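Long-range contact in methyltransferase (Pyrococcus horikoshii, PDB 1IXK), which probably transfers a methyl group from S-adenosyl-L-methionine to C5 of cytidine in tRNA: residues R45-N50 with E78-T83. Sequence-based numbering, arbitrary orientation.
Sequences RCFRVN and EGFCLT
Phe47 and Phe80 face each other across two antiparallel strands as a hydrogen-bonded pair, each N-H reaching the other's carbonyl oxygen, with Phe47 N to Phe80 O at 2.8 Å. Outer bonds from Leu82 N to Arg45 O and from Val49 N to Glu78 O extend this ladder in both directions. On the face that carries the two phenylalanines the side chains pack closely. With chi1 at 65°, CG of Phe47 sits between its backbone N and carbonyl carbon, and the ring swings over the neighbouring strand; there Phe80 CB lies over one ring face, 3.6 Å from Phe47 CZ, a CH-pi contact. The ring planes lie 28° apart but are displaced past one another, with little face-to-face overlap. Leu82 CD2 meets the Phe47 ring at its edge, Val49 CG2 touches Phe80 CE2 at 3.9 Å, and helix 56-65 covers this layer through Leu59, Val60 and Leu63. Were Phe47 an alanine, Phe80 CB and Leu82 CD2 would probably lose the ring they pack on, and a gap would open below Leu63. On the reverse face, Cys46 and Cys81, a non-hydrogen-bonded pair, are joined by a disulfide (SG to SG 2.0 Å, chi3 93°). Arg48, paired with Gly79, turns its guanidinium off the 78-83 strand to hydrogen-bond Gln103, Gln138, Ser134 and the carbonyl of Gly131, a predicted S-adenosyl-L-methionine-binding residue. The Arg45 end is looser: its side chain is exposed, the guanidinium salt-bridged to Glu85, and a water bridges Arg45 N and Leu82 O. A cross-strand disulfide thus ties the central strands of the four-stranded antiparallel sheet in the RsmF-type N-terminal domain.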
ATOM      1  N   ARG A  45     -14.985  -6.842  -2.343  1.00 20.58           N
ATOM      2  CA  ARG A  45     -14.411  -6.447  -3.623  1.00 20.18           C
ATOM      3  C   ARG A  45     -14.577  -4.932  -3.710  1.00 18.04           C
ATOM      4  O   ARG A  45     -15.687  -4.416  -3.574  1.00 17.28           O
ATOM      5  CB  ARG A  45     -15.145  -7.142  -4.778  1.00 22.82           C
ATOM      6  CG  ARG A  45     -14.598  -6.803  -6.154  1.00 26.28           C
ATOM      7  CD  ARG A  45     -15.154  -7.708  -7.251  1.00 32.06           C
ATOM      8  NE  ARG A  45     -14.639  -9.073  -7.168  1.00 36.64           N
ATOM      9  CZ  ARG A  45     -15.143 -10.026  -6.387  1.00 39.38           C
ATOM     10  NH1 ARG A  45     -16.193  -9.776  -5.613  1.00 40.60           N
ATOM     11  NH2 ARG A  45     -14.587 -11.232  -6.374  1.00 39.58           N
ATOM     12  N   CYS A  46     -13.476  -4.215  -3.913  1.00 17.23           N
ATOM     13  CA  CYS A  46     -13.533  -2.758  -3.989  1.00 15.54           C
ATOM     14  C   CYS A  46     -13.051  -2.241  -5.339  1.00 15.17           C
ATOM     15  O   CYS A  46     -12.331  -2.931  -6.066  1.00 13.38           O
ATOM     16  CB  CYS A  46     -12.682  -2.133  -2.877  1.00 17.04           C
ATOM     17  SG  CYS A  46     -12.919  -2.828  -1.208  1.00 21.60           S
ATOM     18  N   PHE A  47     -13.452  -1.021  -5.681  1.00 14.92           N
ATOM     19  CA  PHE A  47     -13.029  -0.445  -6.949  1.00 14.55           C
ATOM     20  C   PHE A  47     -12.711   1.032  -6.806  1.00 13.45           C
ATOM     21  O   PHE A  47     -13.165   1.692  -5.877  1.00 12.18           O
ATOM     22  CB  PHE A  47     -14.114  -0.653  -8.021  1.00 16.39           C
ATOM     23  CG  PHE A  47     -15.403   0.072  -7.736  1.00 18.52           C
ATOM     24  CD1 PHE A  47     -15.548   1.419  -8.055  1.00 17.89           C
ATOM     25  CD2 PHE A  47     -16.460  -0.587  -7.118  1.00 18.43           C
ATOM     26  CE1 PHE A  47     -16.725   2.099  -7.761  1.00 19.91           C
ATOM     27  CE2 PHE A  47     -17.648   0.088  -6.818  1.00 19.93           C
ATOM     28  CZ  PHE A  47     -17.780   1.432  -7.139  1.00 18.07           C
ATOM     29  N   ARG A  48     -11.933   1.535  -7.755  1.00 12.89           N
ATOM     30  CA  ARG A  48     -11.524   2.927  -7.783  1.00 14.88           C
ATOM     31  C   ARG A  48     -12.044   3.547  -9.070  1.00 13.72           C
ATOM     32  O   ARG A  48     -11.889   2.976 -10.143  1.00 14.81           O
ATOM     33  CB  ARG A  48      -9.998   3.005  -7.757  1.00 15.38           C
ATOM     34  CG  ARG A  48      -9.413   4.392  -7.929  1.00 19.38           C
ATOM     35  CD  ARG A  48      -7.921   4.284  -8.201  1.00 15.48           C
ATOM     36  NE  ARG A  48      -7.608   4.200  -9.624  1.00 16.89           N
ATOM     37  CZ  ARG A  48      -6.669   3.418 -10.146  1.00 16.15           C
ATOM     38  NH1 ARG A  48      -6.453   3.429 -11.453  1.00 16.65           N
ATOM     39  NH2 ARG A  48      -5.961   2.600  -9.372  1.00 14.97           N
ATOM     40  N   VAL A  49     -12.672   4.709  -8.962  1.00 14.70           N
ATOM     41  CA  VAL A  49     -13.183   5.389 -10.148  1.00 14.03           C
ATOM     42  C   VAL A  49     -12.001   6.010 -10.890  1.00 15.45           C
ATOM     43  O   VAL A  49     -11.177   6.695 -10.279  1.00 13.48           O
ATOM     44  CB  VAL A  49     -14.152   6.524  -9.774  1.00 14.34           C
ATOM     45  CG1 VAL A  49     -14.587   7.263 -11.033  1.00 16.05           C
ATOM     46  CG2 VAL A  49     -15.357   5.963  -9.022  1.00 15.88           C
ATOM     47  N   ASN A  50     -11.915   5.772 -12.195  1.00 15.28           N
ATOM     48  CA  ASN A  50     -10.837   6.350 -12.986  1.00 16.12           C
ATOM     49  C   ASN A  50     -11.287   7.732 -13.439  1.00 16.76           C
ATOM     50  O   ASN A  50     -11.981   7.883 -14.449  1.00 14.42           O
ATOM     51  CB  ASN A  50     -10.513   5.470 -14.194  1.00 16.38           C
ATOM     52  CG  ASN A  50      -9.468   6.092 -15.099  1.00 16.40           C
ATOM     53  OD1 ASN A  50      -8.751   7.009 -14.697  1.00 15.74           O
ATOM     54  ND2 ASN A  50      -9.371   5.593 -16.322  1.00 14.44           N
ATOM     55  N   GLU A  78     -12.068   8.412  -4.416  1.00 16.02           N
ATOM     56  CA  GLU A  78     -12.434   7.665  -5.619  1.00 15.90           C
ATOM     57  C   GLU A  78     -12.687   6.177  -5.355  1.00 14.87           C
ATOM     58  O   GLU A  78     -13.082   5.444  -6.263  1.00 14.57           O
ATOM     59  CB  GLU A  78     -11.324   7.775  -6.676  1.00 16.84           C
ATOM     60  CG  GLU A  78     -11.010   9.181  -7.201  1.00 17.43           C
ATOM     61  CD  GLU A  78     -10.156  10.014  -6.259  1.00 19.04           C
ATOM     62  OE1 GLU A  78      -9.518   9.446  -5.345  1.00 17.61           O
ATOM     63  OE2 GLU A  78     -10.111  11.248  -6.446  1.00 23.93           O
ATOM     64  N   GLY A  79     -12.465   5.729  -4.121  1.00 15.00           N
ATOM     65  CA  GLY A  79     -12.635   4.319  -3.806  1.00 13.24           C
ATOM     66  C   GLY A  79     -13.923   3.916  -3.109  1.00 14.06           C
ATOM     67  O   GLY A  79     -14.422   4.625  -2.242  1.00 12.87           O
ATOM     68  N   PHE A  80     -14.447   2.754  -3.489  1.00 13.50           N
ATOM     69  CA  PHE A  80     -15.679   2.229  -2.913  1.00 14.40           C
ATOM     70  C   PHE A  80     -15.570   0.715  -2.793  1.00 15.08           C
ATOM     71  O   PHE A  80     -14.878   0.077  -3.586  1.00 16.60           O
ATOM     72  CB  PHE A  80     -16.864   2.566  -3.829  1.00 15.23           C
ATOM     73  CG  PHE A  80     -17.063   4.035  -4.048  1.00 14.41           C
ATOM     74  CD1 PHE A  80     -17.914   4.764  -3.227  1.00 16.41           C
ATOM     75  CD2 PHE A  80     -16.388   4.694  -5.074  1.00 14.88           C
ATOM     76  CE1 PHE A  80     -18.094   6.132  -3.425  1.00 15.73           C
ATOM     77  CE2 PHE A  80     -16.558   6.060  -5.278  1.00 14.86           C
ATOM     78  CZ  PHE A  80     -17.411   6.780  -4.455  1.00 15.00           C
ATOM     79  N   CYS A  81     -16.247   0.143  -1.801  1.00 15.44           N
ATOM     80  CA  CYS A  81     -16.247  -1.301  -1.629  1.00 16.99           C
ATOM     81  C   CYS A  81     -17.692  -1.789  -1.759  1.00 17.01           C
ATOM     82  O   CYS A  81     -18.616  -1.239  -1.155  1.00 14.45           O
ATOM     83  CB  CYS A  81     -15.641  -1.702  -0.279  1.00 19.94           C
ATOM     84  SG  CYS A  81     -13.844  -1.360  -0.139  1.00 23.69           S
ATOM     85  N   LEU A  82     -17.873  -2.814  -2.577  1.00 17.32           N
ATOM     86  CA  LEU A  82     -19.194  -3.372  -2.847  1.00 18.55           C
ATOM     87  C   LEU A  82     -19.929  -4.014  -1.676  1.00 19.53           C
ATOM     88  O   LEU A  82     -19.343  -4.757  -0.885  1.00 18.20           O
ATOM     89  CB  LEU A  82     -19.081  -4.378  -3.988  1.00 17.63           C
ATOM     90  CG  LEU A  82     -18.737  -3.752  -5.333  1.00 18.74           C
ATOM     91  CD1 LEU A  82     -18.125  -4.792  -6.259  1.00 17.76           C
ATOM     92  CD2 LEU A  82     -20.010  -3.148  -5.933  1.00 18.45           C
ATOM     93  N   THR A  83     -21.222  -3.712  -1.581  1.00 21.57           N
ATOM     94  CA  THR A  83     -22.094  -4.264  -0.551  1.00 21.55           C
ATOM     95  C   THR A  83     -23.193  -5.047  -1.262  1.00 23.45           C
ATOM     96  O   THR A  83     -23.857  -5.894  -0.666  1.00 22.96           O
ATOM     97  CB  THR A  83     -22.724  -3.161   0.317  1.00 21.86           C
ATOM     98  OG1 THR A  83     -23.390  -2.208  -0.518  1.00 21.15           O
ATOM     99  CG2 THR A  83     -21.650  -2.457   1.131  1.00 23.35           C
TER
HETATM  100  O   HOH W   1     -17.854  -6.947  -1.684  1.00 33.46           O